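Local coordinates for Non-reducing end alpha-L-arabinofuranosidase BoGH43B (Bacteroides ovatus, PDB 5JOZ), which hydrolyses terminal non-reducing alpha-L-arabinofuranoside residues from xyloglucan branches, converting S units into X units, at residues F33-G38 with V390-D395; L241-L244 with S248-A251. All coordinates share one frame; numbering follows the deposited sequence.

Interaction 1 of 2, residues F33-G38 with V390-D395; sequences FEYFPG and VVRADD
Arg392, reaching out from the C-terminal concanavalin A-like sandwich, meets Glu34 and Tyr35 of the family 43 beta-propeller in a buried salt-bridge network that helps join the two domains. The arginine suits this junction because its guanidinium can serve several acceptors round its edge. Its CG is anti to the backbone N (chi1 163°) and the chain runs extended to NE, carrying the charge across the interface. Arg392 NE donates to Tyr35 OH at 2.9 Å; the tyrosine ring stands nearly perpendicular to the guanidinium plane. Arg392 NH2 reaches Glu34 OE2 at 3.0 Å, meeting that oxygen on its anti side, somewhat out of the carboxylate plane. The Glu34 chain bends at chi2 (-89°), bringing its CD over one face of the Tyr35 ring, toward the rim. From its own segment, Asp395 presents OD1 to both Arg392 NH1 (2.8 Å) and Arg392 NH2 (2.9 Å), in the guanidinium plane. Two carboxylates share one guanidinium, and Arg327, which also pairs with Asp395, probably helps offset the second negative charge. One water lies between Glu34 OE2 and Ala393 O, and a second between Tyr35 OH and Ala393 O. Strand 35-36 pairs with strand 325-326, whose Ile326 touches both Tyr35 and Arg392. Tyr35 also stacks on Phe480, and strand 389-392 lies between strands 397-406 and 480-486 of the sandwich.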
loop_
_atom_site.group_PDB
_atom_site.type_symbol
_atom_site.label_atom_id
_atom_site.label_comp_id
_atom_site.label_asym_id
_atom_site.label_seq_id
_atom_site.Cartn_x
_atom_site.Cartn_y
_atom_site.Cartn_z
ATOM N N PHE A 33 -3.105 -2.519 5.138
ATOM C CA PHE A 33 -2.840 -2.692 6.568
ATOM C C PHE A 33 -3.705 -1.718 7.402
ATOM O O PHE A 33 -4.934 -1.713 7.236
ATOM C CB PHE A 33 -1.322 -2.654 6.805
ATOM C CG PHE A 33 -0.609 -3.741 6.057
ATOM C CD1 PHE A 33 -0.552 -5.026 6.575
ATOM C CD2 PHE A 33 -0.111 -3.522 4.790
ATOM C CE1 PHE A 33 0.042 -6.061 5.862
ATOM C CE2 PHE A 33 0.483 -4.549 4.073
ATOM C CZ PHE A 33 0.560 -5.821 4.609
ATOM N N GLU A 34 -3.113 -0.870 8.233
ATOM C CA GLU A 34 -3.913 0.011 9.106
ATOM C C GLU A 34 -4.486 1.253 8.403
ATOM O O GLU A 34 -5.161 2.054 9.063
ATOM C CB GLU A 34 -3.108 0.458 10.346
ATOM C CG GLU A 34 -2.125 1.610 10.118
ATOM C CD GLU A 34 -0.737 1.176 9.686
ATOM O OE1 GLU A 34 -0.588 0.039 9.157
ATOM O OE2 GLU A 34 0.214 1.975 9.888
ATOM N N TYR A 35 -4.208 1.435 7.104
ATOM C CA TYR A 35 -4.566 2.685 6.412
ATOM C C TYR A 35 -5.944 2.662 5.778
ATOM O O TYR A 35 -6.352 1.636 5.227
ATOM C CB TYR A 35 -3.510 3.043 5.375
ATOM C CG TYR A 35 -2.199 3.441 6.009
ATOM C CD1 TYR A 35 -2.060 4.666 6.671
ATOM C CD2 TYR A 35 -1.095 2.600 5.952
ATOM C CE1 TYR A 35 -0.854 5.040 7.258
ATOM C CE2 TYR A 35 0.117 2.967 6.521
ATOM C CZ TYR A 35 0.230 4.183 7.185
ATOM O OH TYR A 35 1.434 4.518 7.761
ATOM N N PHE A 36 -6.648 3.803 5.863
ATOM C CA PHE A 36 -8.025 3.958 5.364
ATOM C C PHE A 36 -8.078 5.128 4.389
ATOM O O PHE A 36 -7.426 6.136 4.630
ATOM C CB PHE A 36 -8.986 4.232 6.527
ATOM C CG PHE A 36 -10.437 4.303 6.126
ATOM C CD1 PHE A 36 -11.220 3.157 6.099
ATOM C CD2 PHE A 36 -11.029 5.517 5.795
ATOM C CE1 PHE A 36 -12.558 3.225 5.735
ATOM C CE2 PHE A 36 -12.372 5.594 5.435
ATOM C CZ PHE A 36 -13.137 4.446 5.406
ATOM N N PRO A 37 -8.816 5.033 3.291
ATOM C CA PRO A 37 -9.497 3.830 2.824
ATOM C C PRO A 37 -8.549 2.667 2.425
ATOM O O PRO A 37 -7.355 2.863 2.155
ATOM C CB PRO A 37 -10.325 4.340 1.648
ATOM C CG PRO A 37 -9.646 5.579 1.176
ATOM C CD PRO A 37 -9.015 6.183 2.391
ATOM N N GLY A 38 -9.090 1.461 2.460
ATOM C CA GLY A 38 -8.292 0.248 2.286
ATOM C C GLY A 38 -8.401 -0.252 0.872
ATOM O O GLY A 38 -9.396 0.026 0.192
ATOM N N VAL A 390 4.239 15.246 9.093
ATOM C CA VAL A 390 4.864 14.079 9.708
ATOM C C VAL A 390 5.349 13.096 8.640
ATOM O O VAL A 390 4.650 12.845 7.650
ATOM C CB VAL A 390 3.890 13.374 10.683
ATOM C CG1 VAL A 390 4.484 12.072 11.232
ATOM C CG2 VAL A 390 3.544 14.325 11.822
ATOM N N VAL A 391 6.556 12.573 8.856
ATOM C CA VAL A 391 7.084 11.433 8.133
ATOM C C VAL A 391 6.795 10.265 9.056
ATOM O O VAL A 391 7.391 10.157 10.128
ATOM C CB VAL A 391 8.606 11.573 7.876
ATOM C CG1 VAL A 391 9.139 10.391 7.093
ATOM C CG2 VAL A 391 8.909 12.872 7.133
ATOM N N ARG A 392 5.848 9.418 8.660
ATOM C CA ARG A 392 5.433 8.284 9.469
ATOM C C ARG A 392 5.959 7.017 8.854
ATOM O O ARG A 392 5.795 6.812 7.663
ATOM C CB ARG A 392 3.910 8.196 9.544
ATOM C CG ARG A 392 3.342 6.847 10.019
ATOM C CD ARG A 392 1.828 6.956 10.032
ATOM N NE ARG A 392 1.164 5.717 10.421
ATOM C CZ ARG A 392 1.010 5.291 11.674
ATOM N NH1 ARG A 392 1.455 6.006 12.717
ATOM N NH2 ARG A 392 0.385 4.137 11.888
ATOM N N ALA A 393 6.574 6.174 9.686
ATOM C CA ALA A 393 6.798 4.766 9.367
ATOM C C ALA A 393 5.759 3.911 10.093
ATOM O O ALA A 393 5.070 3.094 9.482
ATOM C CB ALA A 393 8.205 4.366 9.752
ATOM N N ASP A 394 5.640 4.109 11.398
ATOM C CA ASP A 394 4.590 3.462 12.197
ATOM C C ASP A 394 4.333 4.306 13.463
ATOM O O ASP A 394 4.826 5.429 13.558
ATOM C CB ASP A 394 4.948 1.979 12.491
ATOM C CG ASP A 394 6.261 1.812 13.266
ATOM O OD1 ASP A 394 6.515 2.593 14.193
ATOM O OD2 ASP A 394 7.043 0.883 12.957
ATOM N N ASP A 395 3.579 3.771 14.420
ATOM C CA ASP A 395 3.228 4.511 15.650
ATOM C C ASP A 395 4.418 4.851 16.554
ATOM O O ASP A 395 4.332 5.775 17.347
ATOM C CB ASP A 395 2.177 3.732 16.473
ATOM C CG ASP A 395 0.824 3.621 15.765
ATOM O OD1 ASP A 395 0.595 4.368 14.788
ATOM O OD2 ASP A 395 -0.020 2.792 16.193
HETATM O O HOH W 1 2.832 1.335 9.665
HETATM O O HOH W 2 3.616 3.261 7.295
#

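Interaction 2 of 2, residues L241-L244 with S248-A251; sequences LVQL and SWWA
Ser248 O takes the backbone N-H of Leu244 at an O to N distance of 2.9 Å, almost straight at 174°, and a longer CA-H...O contact from Gln243. Further along, Val242 and Trp250 form a hydrogen-bonded antiparallel pair, with Val242 N to Trp250 O at 2.9 Å and Trp250 N to Val242 O at 3.0 Å. On the face carrying Leu241, Gln243, Trp249 and Ala251, the indole of Trp249 folds back over the partner strand, CG beside its backbone N (chi1 -71°). Gln243 CB sits 3.7 Å from the centroid of the six-membered ring of Trp249, nearly on its normal, a CH-pi contact suited to an extended glutamine; NE2 is turned to Gly247 O. Leu241 CB meets the edge of the indole at Trp249 CZ3 (3.9 Å). Replacing Trp249 by an alanine is likely to uncover the Gln243 chain and to leave Trp277 without its edge-to-face partner. On the face of Val242 and Trp250, Val242 lies against Ile19 and Phe26; beyond the strand end, Leu244 CD1 packs 3.7 Å from Trp250 CD1. Such an antiparallel hairpin, strands 234-243 and 249-256, is characteristic of the four-stranded blades of the five-bladed beta-propeller in this family.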
loop_
_atom_site.group_PDB
_atom_site.type_symbol
_atom_site.label_atom_id
_atom_site.label_comp_id
_atom_site.label_asym_id
_atom_site.label_seq_id
_atom_site.Cartn_x
_atom_site.Cartn_y
_atom_site.Cartn_z
ATOM N N LEU A 241 -0.894 -13.479 -12.303
ATOM C CA LEU A 241 -0.803 -13.523 -13.768
ATOM C C LEU A 241 -1.980 -12.802 -14.426
ATOM O O LEU A 241 -3.029 -12.653 -13.832
ATOM C CB LEU A 241 -0.729 -14.974 -14.266
ATOM C CG LEU A 241 0.436 -15.850 -13.788
ATOM C CD1 LEU A 241 0.409 -17.191 -14.498
ATOM C CD2 LEU A 241 1.802 -15.216 -13.992
ATOM N N VAL A 242 -1.781 -12.339 -15.652
ATOM C CA VAL A 242 -2.861 -11.789 -16.487
ATOM C C VAL A 242 -2.556 -12.103 -17.942
ATOM O O VAL A 242 -1.401 -12.022 -18.367
ATOM C CB VAL A 242 -3.013 -10.253 -16.323
ATOM C CG1 VAL A 242 -1.698 -9.511 -16.582
ATOM C CG2 VAL A 242 -4.111 -9.712 -17.224
ATOM N N GLN A 243 -3.580 -12.456 -18.705
ATOM C CA GLN A 243 -3.398 -12.757 -20.119
ATOM C C GLN A 243 -4.057 -11.666 -20.961
ATOM O O GLN A 243 -5.167 -11.233 -20.663
ATOM C CB GLN A 243 -3.983 -14.131 -20.468
ATOM C CG GLN A 243 -3.549 -14.616 -21.845
ATOM C CD GLN A 243 -4.244 -15.896 -22.321
ATOM O OE1 GLN A 243 -5.376 -16.181 -21.955
ATOM N NE2 GLN A 243 -3.558 -16.657 -23.171
ATOM N N LEU A 244 -3.369 -11.256 -22.024
ATOM C CA LEU A 244 -3.875 -10.255 -22.969
ATOM C C LEU A 244 -4.666 -10.905 -24.106
ATOM O O LEU A 244 -4.574 -12.108 -24.331
ATOM C CB LEU A 244 -2.710 -9.472 -23.574
ATOM C CG LEU A 244 -1.676 -8.911 -22.613
ATOM C CD1 LEU A 244 -0.596 -8.133 -23.354
ATOM C CD2 LEU A 244 -2.350 -8.025 -21.600
ATOM N N SER A 248 -0.612 -13.364 -25.063
ATOM C CA SER A 248 0.607 -13.268 -24.264
ATOM C C SER A 248 0.307 -13.022 -22.780
ATOM O O SER A 248 -0.782 -12.569 -22.402
ATOM C CB SER A 248 1.550 -12.179 -24.815
ATOM O OG SER A 248 1.006 -10.874 -24.640
ATOM N N TRP A 249 1.301 -13.315 -21.953
ATOM C CA TRP A 249 1.154 -13.325 -20.500
ATOM C C TRP A 249 2.125 -12.341 -19.820
ATOM O O TRP A 249 3.310 -12.224 -20.200
ATOM C CB TRP A 249 1.384 -14.741 -19.969
ATOM C CG TRP A 249 0.284 -15.709 -20.300
ATOM C CD1 TRP A 249 0.100 -16.379 -21.485
ATOM C CD2 TRP A 249 -0.770 -16.137 -19.431
ATOM N NE1 TRP A 249 -1.006 -17.193 -21.397
ATOM C CE2 TRP A 249 -1.554 -17.066 -20.148
ATOM C CE3 TRP A 249 -1.133 -15.819 -18.117
ATOM C CZ2 TRP A 249 -2.692 -17.667 -19.600
ATOM C CZ3 TRP A 249 -2.260 -16.418 -17.574
ATOM C CH2 TRP A 249 -3.030 -17.328 -18.319
ATOM N N TRP A 250 1.578 -11.636 -18.831
ATOM C CA TRP A 250 2.305 -10.739 -17.957
ATOM C C TRP A 250 2.021 -11.106 -16.506
ATOM O O TRP A 250 0.968 -11.693 -16.181
ATOM C CB TRP A 250 1.924 -9.287 -18.259
ATOM C CG TRP A 250 2.468 -8.867 -19.584
ATOM C CD1 TRP A 250 1.918 -9.100 -20.816
ATOM C CD2 TRP A 250 3.706 -8.204 -19.818
ATOM N NE1 TRP A 250 2.734 -8.589 -21.803
ATOM C CE2 TRP A 250 3.837 -8.034 -21.215
ATOM C CE3 TRP A 250 4.710 -7.711 -18.983
ATOM C CZ2 TRP A 250 4.939 -7.413 -21.788
ATOM C CZ3 TRP A 250 5.797 -7.079 -19.553
ATOM C CH2 TRP A 250 5.907 -6.937 -20.941
ATOM N N ALA A 251 2.991 -10.800 -15.649
ATOM C CA ALA A 251 2.884 -10.981 -14.215
ATOM C C ALA A 251 3.058 -9.637 -13.532
ATOM O O ALA A 251 3.913 -8.844 -13.924
ATOM C CB ALA A 251 3.945 -11.950 -13.728
#

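Interactions 1 and 2 do not touch: their centres are 32 Å apart and their nearest atoms about 19 Å. Along the chain, interaction 2 is nested within the long loop that interaction 1 closes. The two differ in kind, since 241-244 with 248-251 is a local hairpin inside one propeller blade, whereas 33-38 with 390-395 bridges propeller and sandwich through charged side chains and water. The segment joining strands 25-29 and 40-44 of one blade carries Glu34 and Tyr35, while Ile19 and Phe26, from strands 18-22 and 25-29 of the same blade, pack against Val242 of interaction 2. Interaction 1 lies nearer the catalytic centre: the Glu34 side chain is about 11 Å from that of Asp16, the probable proton acceptor.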